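Local structure of aspartate aminotransferase, mitochondrial (Trypanosoma brucei brucei, 4W5K) at residues A[72-75]-A[76-79]; A[321-324]-A[325-328]; A[336-339]-A[340-344]; A[378-381]-A[382-385]. The protein probably catalyses the reversible transfer of an amino group from L-aspartate to 2-oxoglutarate, using pyridoxal 5'-phosphate as cofactor, and works as a homodimer. The protein carries 1 engineered substitution. All blocks are in the same frame, centred on the assembly; numbering follows the deposited sequence. Where two conformers were deposited one is given.

Contact 1: residues A[72-75]-A[76-79]; sequences VEEA and QKLC
V72 O receives the backbone N-H of Q76 at 2.9 Å, the first of four i to i+4 bonds in this part of helix 69-80. The Q76 side chain lies against the same carbonyl: CG, held beside its own backbone N (chi1 -67°), comes within 3.2 Å of V72 O. From there the extended chain passes V72 CG1 and ends in an amide whose NE2 is hydrogen-bonded to S94 OG. E73 O takes the N-H of K77. In one of its two deposited conformers the E73 side chain runs alongside that of K77, with E73 OE1 4.1 Å from K77 NZ, beyond salt-bridge distance. E74 makes that bridge instead. A bend at its chi2 (-50°) lays the carboxylate across the end of K77, and K77 NZ meets E74 OE2 at 2.8 Å on the syn side, somewhat out of the carboxylate plane. K77 CE follows closely, 3.2 Å from E74 OE2. The same oxygen is bridged by K298 NZ, so two lysines grip a buried carboxylate and probably keep it ionised. E74 O accepts from L78 N, and L78 CB rests against that carbonyl. A75 O closes the series with C79 N at 3.0 Å, while A75 CB packs on A256. The result is an amphipathic helix with an i to i+3 glutamate-lysine bridge on one side; on the other, A75 and C79 sit on strands 255-260 and 238-242 of the mixed central sheet characteristic of the large domain of fold-type I pyridoxal-phosphate enzymes.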
loop_
_atom_site.group_PDB
_atom_site.type_symbol
_atom_site.label_atom_id
_atom_site.label_comp_id
_atom_site.label_asym_id
_atom_site.label_seq_id
_atom_site.Cartn_x
_atom_site.Cartn_y
_atom_site.Cartn_z
ATOM N N VAL A 72 8.181 9.253 10.091
ATOM C CA VAL A 72 6.992 9.476 10.914
ATOM C C VAL A 72 7.207 10.666 11.855
ATOM O O VAL A 72 6.314 11.496 12.024
ATOM C CB VAL A 72 6.610 8.206 11.712
ATOM C CG1 VAL A 72 5.442 8.511 12.671
ATOM C CG2 VAL A 72 6.240 7.069 10.749
ATOM N N GLU A 73 8.387 10.738 12.466
ATOM C CA GLU A 73 8.736 11.857 13.333
ATOM C C GLU A 73 8.653 13.206 12.601
ATOM O O GLU A 73 8.080 14.173 13.136
ATOM C CB GLU A 73 10.143 11.653 13.890
ATOM C CG GLU A 73 10.609 12.721 14.848
ATOM C CD GLU A 73 11.905 12.335 15.527
ATOM O OE1 GLU A 73 12.626 13.240 15.990
ATOM O OE2 GLU A 73 12.198 11.118 15.592
ATOM N N GLU A 74 9.218 13.272 11.395
ATOM C CA GLU A 74 9.166 14.515 10.612
ATOM C C GLU A 74 7.733 14.845 10.161
ATOM O O GLU A 74 7.350 16.017 10.145
ATOM C CB GLU A 74 10.087 14.441 9.386
ATOM C CG GLU A 74 11.590 14.394 9.706
ATOM C CD GLU A 74 12.043 15.479 10.666
ATOM O OE1 GLU A 74 11.813 16.679 10.376
ATOM O OE2 GLU A 74 12.647 15.128 11.707
ATOM N N ALA A 75 6.950 13.828 9.807
ATOM C CA ALA A 75 5.547 14.045 9.439
ATOM C C ALA A 75 4.768 14.657 10.601
ATOM O O ALA A 75 4.011 15.619 10.410
ATOM C CB ALA A 75 4.892 12.752 9.000
ATOM N N GLN A 76 4.953 14.099 11.799
ATOM C CA GLN A 76 4.349 14.683 13.002
ATOM C C GLN A 76 4.709 16.153 13.184
ATOM O O GLN A 76 3.833 16.998 13.453
ATOM C CB GLN A 76 4.804 13.933 14.249
ATOM C CG GLN A 76 4.308 12.520 14.349
ATOM C CD GLN A 76 4.891 11.832 15.575
ATOM O OE1 GLN A 76 6.075 11.988 15.876
ATOM N NE2 GLN A 76 4.046 11.137 16.329
ATOM N N LYS A 77 6.001 16.450 13.101
ATOM C CA LYS A 77 6.473 17.814 13.348
ATOM C C LYS A 77 5.955 18.799 12.295
ATOM O O LYS A 77 5.652 19.968 12.615
ATOM C CB LYS A 77 8.003 17.849 13.412
ATOM C CG LYS A 77 8.564 17.184 14.672
ATOM C CD LYS A 77 10.060 17.411 14.840
ATOM C CE LYS A 77 10.851 16.833 13.685
ATOM N NZ LYS A 77 12.328 16.842 13.955
ATOM N N LEU A 78 5.847 18.333 11.051
ATOM C CA LEU A 78 5.341 19.181 9.962
ATOM C C LEU A 78 3.850 19.449 10.161
ATOM O O LEU A 78 3.381 20.577 9.965
ATOM C CB LEU A 78 5.591 18.531 8.587
ATOM C CG LEU A 78 4.957 19.263 7.394
ATOM C CD1 LEU A 78 5.595 20.632 7.189
ATOM C CD2 LEU A 78 5.059 18.415 6.128
ATOM N N CYS A 79 3.111 18.426 10.594
ATOM C CA CYS A 79 1.666 18.556 10.800
ATOM C C CYS A 79 1.360 19.495 11.970
ATOM O O CYS A 79 0.583 20.473 11.835
ATOM C CB CYS A 79 1.025 17.171 11.045
ATOM S SG CYS A 79 -0.767 17.274 11.403
HETATM O O HOH W 1 13.301 18.418 11.199
#

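Contact 2: residues A[321-324]-A[325-328]; sequences RKRL and VSEL
E327 reaches back one helical turn to R323 and touches it along most of its length. CB of E327 lies 3.3 Å from R323 O, the carbonyl that also accepts the E327 backbone N-H. CG of E327, anti to its own carbonyl carbon (chi1 -69°), rests 3.2 Å from the same R323 O and against the R323 CG and CD methylenes. A bend at chi2 turns E327 CD toward the guanidinium. At the tip E327 OE2 takes the N-H of R323 NE at 2.9 Å, almost perfectly straight (174°), forming an i to i+4 salt bridge. The carboxylate oxygen lies in the guanidinium plane, at its edge, but is itself approached on its anti side, and the two flat groups stand 69° apart. R323 NH2 is 3.5 Å from E327 OE2, so NE carries the bridge. E327 OE1 turns instead to the CG methylene of E385. On another side of the helix L324 and L328 run side by side, L324 CG 4.1 Å from L328 CD1, with the L328 N-H bonded to L324 O. The helix 300-331 is thus flanked on two sides: helix 384-395 lies against R323, L324 and E327, with E385 a weak, long ion-pair partner of R323, whereas helix 338-342 packs on K322, L324 and V325.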
loop_
_atom_site.group_PDB
_atom_site.type_symbol
_atom_site.label_atom_id
_atom_site.label_comp_id
_atom_site.label_asym_id
_atom_site.label_seq_id
_atom_site.Cartn_x
_atom_site.Cartn_y
_atom_site.Cartn_z
ATOM N N ARG A 321 -6.451 31.106 -11.559
ATOM C CA ARG A 321 -7.826 31.433 -11.128
ATOM C C ARG A 321 -8.138 32.915 -11.379
ATOM O O ARG A 321 -9.190 33.276 -11.972
ATOM C CB ARG A 321 -8.030 31.090 -9.638
ATOM C CG ARG A 321 -8.153 29.589 -9.335
ATOM C CD ARG A 321 -8.194 29.349 -7.833
ATOM N NE ARG A 321 -8.533 27.983 -7.453
ATOM C CZ ARG A 321 -9.774 27.506 -7.389
ATOM N NH1 ARG A 321 -10.800 28.285 -7.721
ATOM N NH2 ARG A 321 -10.002 26.255 -6.982
ATOM N N LYS A 322 -7.219 33.780 -10.947
ATOM C CA LYS A 322 -7.404 35.226 -11.084
ATOM C C LYS A 322 -7.463 35.630 -12.557
ATOM O O LYS A 322 -8.249 36.500 -12.958
ATOM C CB LYS A 322 -6.275 35.964 -10.348
ATOM C CG LYS A 322 -6.273 37.489 -10.473
ATOM C CD LYS A 322 -5.284 38.089 -9.488
ATOM C CE LYS A 322 -5.294 39.611 -9.523
ATOM N NZ LYS A 322 -3.995 40.139 -10.024
ATOM N N ARG A 323 -6.614 34.994 -13.366
ATOM C CA ARG A 323 -6.571 35.263 -14.803
ATOM C C ARG A 323 -7.851 34.800 -15.505
ATOM O O ARG A 323 -8.353 35.500 -16.394
ATOM C CB ARG A 323 -5.351 34.579 -15.434
ATOM C CG ARG A 323 -5.265 34.715 -16.960
ATOM C CD ARG A 323 -4.524 35.961 -17.373
ATOM N NE ARG A 323 -4.444 36.093 -18.831
ATOM C CZ ARG A 323 -3.505 35.528 -19.586
ATOM N NH1 ARG A 323 -2.564 34.779 -19.028
ATOM N NH2 ARG A 323 -3.503 35.713 -20.904
ATOM N N LEU A 324 -8.375 33.634 -15.113
ATOM C CA LEU A 324 -9.662 33.161 -15.646
ATOM C C LEU A 324 -10.756 34.218 -15.430
ATOM O O LEU A 324 -11.513 34.588 -16.350
ATOM C CB LEU A 324 -10.081 31.849 -14.982
ATOM C CG LEU A 324 -11.334 31.158 -15.533
ATOM C CD1 LEU A 324 -11.132 30.838 -16.996
ATOM C CD2 LEU A 324 -11.631 29.867 -14.767
ATOM N N VAL A 325 -10.820 34.734 -14.213
ATOM C CA VAL A 325 -11.844 35.730 -13.902
ATOM C C VAL A 325 -11.656 37.029 -14.695
ATOM O O VAL A 325 -12.622 37.595 -15.227
ATOM C CB VAL A 325 -11.868 36.039 -12.403
ATOM C CG1 VAL A 325 -12.853 37.157 -12.106
ATOM C CG2 VAL A 325 -12.228 34.765 -11.632
ATOM N N SER A 326 -10.414 37.484 -14.807
ATOM C CA SER A 326 -10.160 38.722 -15.531
ATOM C C SER A 326 -10.409 38.545 -17.031
ATOM O O SER A 326 -10.931 39.444 -17.676
ATOM C CB SER A 326 -8.735 39.211 -15.283
ATOM O OG SER A 326 -7.800 38.364 -15.912
ATOM N N GLU A 327 -10.057 37.386 -17.583
ATOM C CA GLU A 327 -10.303 37.129 -19.004
ATOM C C GLU A 327 -11.797 36.980 -19.277
ATOM O O GLU A 327 -12.268 37.353 -20.346
ATOM C CB GLU A 327 -9.573 35.873 -19.485
ATOM C CG GLU A 327 -8.052 35.985 -19.532
ATOM C CD GLU A 327 -7.534 36.971 -20.569
ATOM O OE1 GLU A 327 -8.181 37.175 -21.630
ATOM O OE2 GLU A 327 -6.461 37.553 -20.313
ATOM N N LEU A 328 -12.539 36.418 -18.323
ATOM C CA LEU A 328 -13.992 36.319 -18.492
ATOM C C LEU A 328 -14.599 37.725 -18.582
ATOM O O LEU A 328 -15.467 38.001 -19.421
ATOM C CB LEU A 328 -14.622 35.511 -17.354
ATOM C CG LEU A 328 -14.543 33.978 -17.531
ATOM C CD1 LEU A 328 -14.804 33.221 -16.243
ATOM C CD2 LEU A 328 -15.523 33.534 -18.622
#

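Contact 3: residues A[336-339]-A[340-344]; sequences DWSH and IERQV. With EDO (1,2-ethanediol), chain E.
S338 O is gripped by two backbone N-H groups of the next turn: R342 N at 3.1 Å and, more weakly, E341 N. R342 also sends its side chain back over this residue. A bend at chi3 (-45°) brings one guanidinium face over the S338 carbonyl and sets R342 NH2 2.9 Å from S338 OG, a weak, poorly aligned bond. That hydroxyl donates in turn to D336 OD2 at 2.7 Å, on the syn lone pair, while S338 N reaches the same oxygen from above the carboxylate plane. H339 O accepts from Q343 N at 2.9 Å. I340 CG1 sits over one face of the H339 ring in a CH-pi contact, 4.2 Å from the ring centroid, and Q343 NE2 lies at the ring's edge, its amide plane turned 67° from the ring. H339 NE2 is bound to T350 O and Q343 NE2 to Y349 O. An ethanediol, probably from the crystallisation liquor, covers one face of W337; I340 CG1 lies at the indole edge. D336 and S338 form an Asx turn that leads into the short helix 338-342, which packs on helix 300-331.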
loop_
_atom_site.group_PDB
_atom_site.type_symbol
_atom_site.label_atom_id
_atom_site.label_comp_id
_atom_site.label_asym_id
_atom_site.label_seq_id
_atom_site.Cartn_x
_atom_site.Cartn_y
_atom_site.Cartn_z
ATOM N N ASP A 336 -21.124 36.838 -12.419
ATOM C CA ASP A 336 -20.141 36.997 -11.358
ATOM C C ASP A 336 -19.268 35.753 -11.253
ATOM O O ASP A 336 -19.785 34.632 -11.087
ATOM C CB ASP A 336 -20.801 37.259 -10.016
ATOM C CG ASP A 336 -19.788 37.712 -8.980
ATOM O OD1 ASP A 336 -19.583 38.947 -8.855
ATOM O OD2 ASP A 336 -19.145 36.851 -8.363
ATOM N N TRP A 337 -17.947 35.937 -11.327
ATOM C CA TRP A 337 -17.034 34.795 -11.224
ATOM C C TRP A 337 -16.104 34.911 -10.019
ATOM O O TRP A 337 -15.089 34.216 -9.940
ATOM C CB TRP A 337 -16.217 34.641 -12.520
ATOM C CG TRP A 337 -17.077 34.404 -13.705
ATOM C CD1 TRP A 337 -17.521 35.337 -14.619
ATOM C CD2 TRP A 337 -17.641 33.156 -14.102
ATOM N NE1 TRP A 337 -18.312 34.727 -15.558
ATOM C CE2 TRP A 337 -18.404 33.389 -15.261
ATOM C CE3 TRP A 337 -17.561 31.848 -13.593
ATOM C CZ2 TRP A 337 -19.083 32.364 -15.927
ATOM C CZ3 TRP A 337 -18.243 30.836 -14.252
ATOM C CH2 TRP A 337 -18.992 31.097 -15.400
ATOM N N SER A 338 -16.463 35.755 -9.053
ATOM C CA SER A 338 -15.566 35.973 -7.921
ATOM C C SER A 338 -15.301 34.715 -7.092
ATOM O O SER A 338 -14.279 34.637 -6.414
ATOM C CB SER A 338 -16.112 37.078 -7.004
ATOM O OG SER A 338 -17.341 36.700 -6.386
ATOM N N HIS A 339 -16.209 33.743 -7.137
ATOM C CA HIS A 339 -15.972 32.480 -6.423
ATOM C C HIS A 339 -14.712 31.783 -6.907
ATOM O O HIS A 339 -14.042 31.080 -6.119
ATOM C CB HIS A 339 -17.168 31.522 -6.561
ATOM C CG HIS A 339 -17.605 31.276 -7.969
ATOM N ND1 HIS A 339 -18.241 32.236 -8.735
ATOM C CD2 HIS A 339 -17.526 30.166 -8.743
ATOM C CE1 HIS A 339 -18.524 31.727 -9.922
ATOM N NE2 HIS A 339 -18.100 30.472 -9.952
ATOM N N ILE A 340 -14.370 31.975 -8.185
ATOM C CA ILE A 340 -13.170 31.311 -8.735
ATOM C C ILE A 340 -11.883 31.793 -8.029
ATOM O O ILE A 340 -10.927 31.017 -7.871
ATOM C CB ILE A 340 -13.049 31.539 -10.269
ATOM C CG1 ILE A 340 -14.280 30.990 -10.999
ATOM C CG2 ILE A 340 -11.762 30.903 -10.840
ATOM C CD1 ILE A 340 -14.434 29.474 -10.914
ATOM N N GLU A 341 -11.867 33.069 -7.612
ATOM C CA GLU A 341 -10.729 33.635 -6.867
ATOM C C GLU A 341 -10.821 33.391 -5.361
ATOM O O GLU A 341 -9.804 33.347 -4.685
ATOM C CB GLU A 341 -10.604 35.144 -7.143
ATOM C CG GLU A 341 -9.869 35.466 -8.408
ATOM C CD GLU A 341 -9.599 36.969 -8.558
ATOM O OE1 GLU A 341 -10.378 37.640 -9.267
ATOM O OE2 GLU A 341 -8.615 37.464 -7.955
ATOM N N ARG A 342 -12.038 33.233 -4.841
ATOM C CA ARG A 342 -12.251 33.025 -3.413
ATOM C C ARG A 342 -11.892 31.593 -3.046
ATOM O O ARG A 342 -11.355 31.314 -1.963
ATOM C CB ARG A 342 -13.702 33.305 -3.021
ATOM C CG ARG A 342 -13.900 33.369 -1.522
ATOM C CD ARG A 342 -15.324 33.793 -1.152
ATOM N NE ARG A 342 -15.761 34.932 -1.963
ATOM C CZ ARG A 342 -16.650 34.865 -2.958
ATOM N NH1 ARG A 342 -17.242 33.710 -3.282
ATOM N NH2 ARG A 342 -16.961 35.970 -3.629
ATOM N N GLN A 343 -12.194 30.693 -3.971
ATOM C CA GLN A 343 -11.836 29.269 -3.802
ATOM C C GLN A 343 -10.316 29.051 -3.784
ATOM O O GLN A 343 -9.551 29.821 -4.369
ATOM C CB GLN A 343 -12.482 28.457 -4.924
ATOM C CG GLN A 343 -13.979 28.254 -4.820
ATOM C CD GLN A 343 -14.562 27.814 -6.147
ATOM O OE1 GLN A 343 -13.820 27.520 -7.083
ATOM N NE2 GLN A 343 -15.888 27.773 -6.242
ATOM N N VAL A 344 -9.889 27.965 -3.126
ATOM C CA VAL A 344 -8.473 27.667 -2.915
ATOM C C VAL A 344 -8.119 26.267 -3.431
ATOM O O VAL A 344 -8.806 25.299 -3.134
ATOM C CB VAL A 344 -8.122 27.767 -1.401
ATOM C CG1 VAL A 344 -6.683 27.326 -1.111
ATOM C CG2 VAL A 344 -8.388 29.182 -0.885
HETATM C C1 EDO E . -21.607 30.849 -12.926
HETATM O O1 EDO E . -21.122 30.264 -11.714
HETATM C C2 EDO E . -21.364 32.351 -12.852
HETATM O O2 EDO E . -21.942 32.858 -11.634
#

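Contact 4: residues A[378-381]-A[382-385]; sequences GLNS and TNVE
N380 and N383 stack their side-chain amides nearly parallel, 21° apart, each with CG lodged between its backbone N and carbonyl carbon (chi1 52° and 62°). This puts N383 back against the chain that precedes it. N383 ND2 donates to G378 O at 3.0 Å, lying in the carbonyl plane, and N383 OD1 accepts from N380 N at 2.8 Å, the donor tilted from the amide plane. N380 OD1 serves the following residue instead: it takes T382 N at 2.8 Å on a lone pair in its plane, an Asx turn, and T382 OG1 donates to the same oxygen at 2.8 Å. L379 crosses N383 at about a right angle, with L379 CD2 3.8 Å from N383 OD1. N380 O accepts from N383 N and, weakly, from V384 N; V384 CB presses on it at 3.2 Å. A water bridges S381 O to E385 N and E385 OE1. Although N383 occupies the N-cap position of helix 384-395, its side chain makes no capping bond. With a donor and an acceptor both committed to backbone partners, the N383 amide has a fixed sense of rotation. Within the turn the bonds of N380, T382 and N383 join neutral groups, while S381 OG is bound to the D41 carboxylate and L379 O to R316.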
loop_
_atom_site.group_PDB
_atom_site.type_symbol
_atom_site.label_atom_id
_atom_site.label_comp_id
_atom_site.label_asym_id
_atom_site.label_seq_id
_atom_site.Cartn_x
_atom_site.Cartn_y
_atom_site.Cartn_z
ATOM N N GLY A 378 -5.036 22.199 -14.939
ATOM C CA GLY A 378 -5.013 21.980 -16.378
ATOM C C GLY A 378 -5.065 23.295 -17.159
ATOM O O GLY A 378 -4.858 23.315 -18.382
ATOM N N LEU A 379 -5.334 24.387 -16.447
ATOM C CA LEU A 379 -5.313 25.736 -17.020
ATOM C C LEU A 379 -3.899 26.305 -16.988
ATOM O O LEU A 379 -3.175 26.118 -16.007
ATOM C CB LEU A 379 -6.255 26.682 -16.256
ATOM C CG LEU A 379 -7.762 26.641 -16.487
ATOM C CD1 LEU A 379 -8.471 27.677 -15.616
ATOM C CD2 LEU A 379 -8.112 26.850 -17.948
ATOM N N ASN A 380 -3.515 27.025 -18.041
ATOM C CA ASN A 380 -2.211 27.662 -18.061
ATOM C C ASN A 380 -2.181 28.856 -19.009
ATOM O O ASN A 380 -3.204 29.242 -19.576
ATOM C CB ASN A 380 -1.127 26.660 -18.452
ATOM C CG ASN A 380 -1.464 25.925 -19.722
ATOM O OD1 ASN A 380 -1.608 26.535 -20.791
ATOM N ND2 ASN A 380 -1.601 24.604 -19.619
ATOM N N SER A 381 -1.000 29.429 -19.176
ATOM C CA SER A 381 -0.852 30.599 -20.037
ATOM C C SER A 381 -1.281 30.329 -21.478
ATOM O O SER A 381 -1.734 31.249 -22.167
ATOM C CB SER A 381 0.596 31.095 -20.002
ATOM O OG SER A 381 1.487 30.186 -20.619
ATOM N N THR A 382 -1.147 29.090 -21.956
ATOM C CA THR A 382 -1.421 28.825 -23.372
ATOM C C THR A 382 -2.874 28.457 -23.677
ATOM O O THR A 382 -3.253 28.389 -24.842
ATOM C CB THR A 382 -0.520 27.691 -23.937
ATOM O OG1 THR A 382 -0.979 26.418 -23.472
ATOM C CG2 THR A 382 0.928 27.889 -23.520
ATOM N N ASN A 383 -3.700 28.229 -22.658
ATOM C CA ASN A 383 -5.084 27.863 -22.941
ATOM C C ASN A 383 -6.137 28.666 -22.175
ATOM O O ASN A 383 -7.332 28.477 -22.395
ATOM C CB ASN A 383 -5.308 26.365 -22.689
ATOM C CG ASN A 383 -5.064 25.945 -21.234
ATOM O OD1 ASN A 383 -5.174 26.750 -20.296
ATOM N ND2 ASN A 383 -4.756 24.662 -21.043
ATOM N N VAL A 384 -5.705 29.545 -21.276
ATOM C CA VAL A 384 -6.659 30.209 -20.391
ATOM C C VAL A 384 -7.538 31.176 -21.184
ATOM O O VAL A 384 -8.705 31.382 -20.855
ATOM C CB VAL A 384 -5.949 30.936 -19.217
ATOM C CG1 VAL A 384 -5.143 32.120 -19.697
ATOM C CG2 VAL A 384 -6.967 31.361 -18.145
ATOM N N GLU A 385 -7.008 31.736 -22.262
ATOM C CA GLU A 385 -7.806 32.648 -23.064
ATOM C C GLU A 385 -8.912 31.900 -23.804
ATOM O O GLU A 385 -10.057 32.359 -23.842
ATOM C CB GLU A 385 -6.915 33.420 -24.031
ATOM C CG GLU A 385 -6.118 34.524 -23.334
ATOM C CD GLU A 385 -4.923 35.003 -24.138
ATOM O OE1 GLU A 385 -4.095 34.163 -24.557
ATOM O OE2 GLU A 385 -4.813 36.228 -24.350
HETATM O O HOH W 2 -4.351 31.649 -23.615
#

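How the contacts relate
Contacts 2, 3 and 4 form one cluster, while contact 1 lies far off, its centre 37 Å from that of contact 2. Contact 2 is the hub: its centre is 9 Å from contact 3 and 10 Å from contact 4. R321 NH1 of contact 2 binds I340 O at 2.7 Å, and Q343 OE1 as well, tying helix 300-331 to helix 338-342. Toward contact 4, L324 CD2 packs 3.9 Å from L379 CD1. Contacts 3 and 4 do not touch, their nearest atoms about 7 Å apart. Side chains of A75 and R321 each come to about 12 Å from a bound pyridoxal phosphate; contact 4 lies away from the known sites.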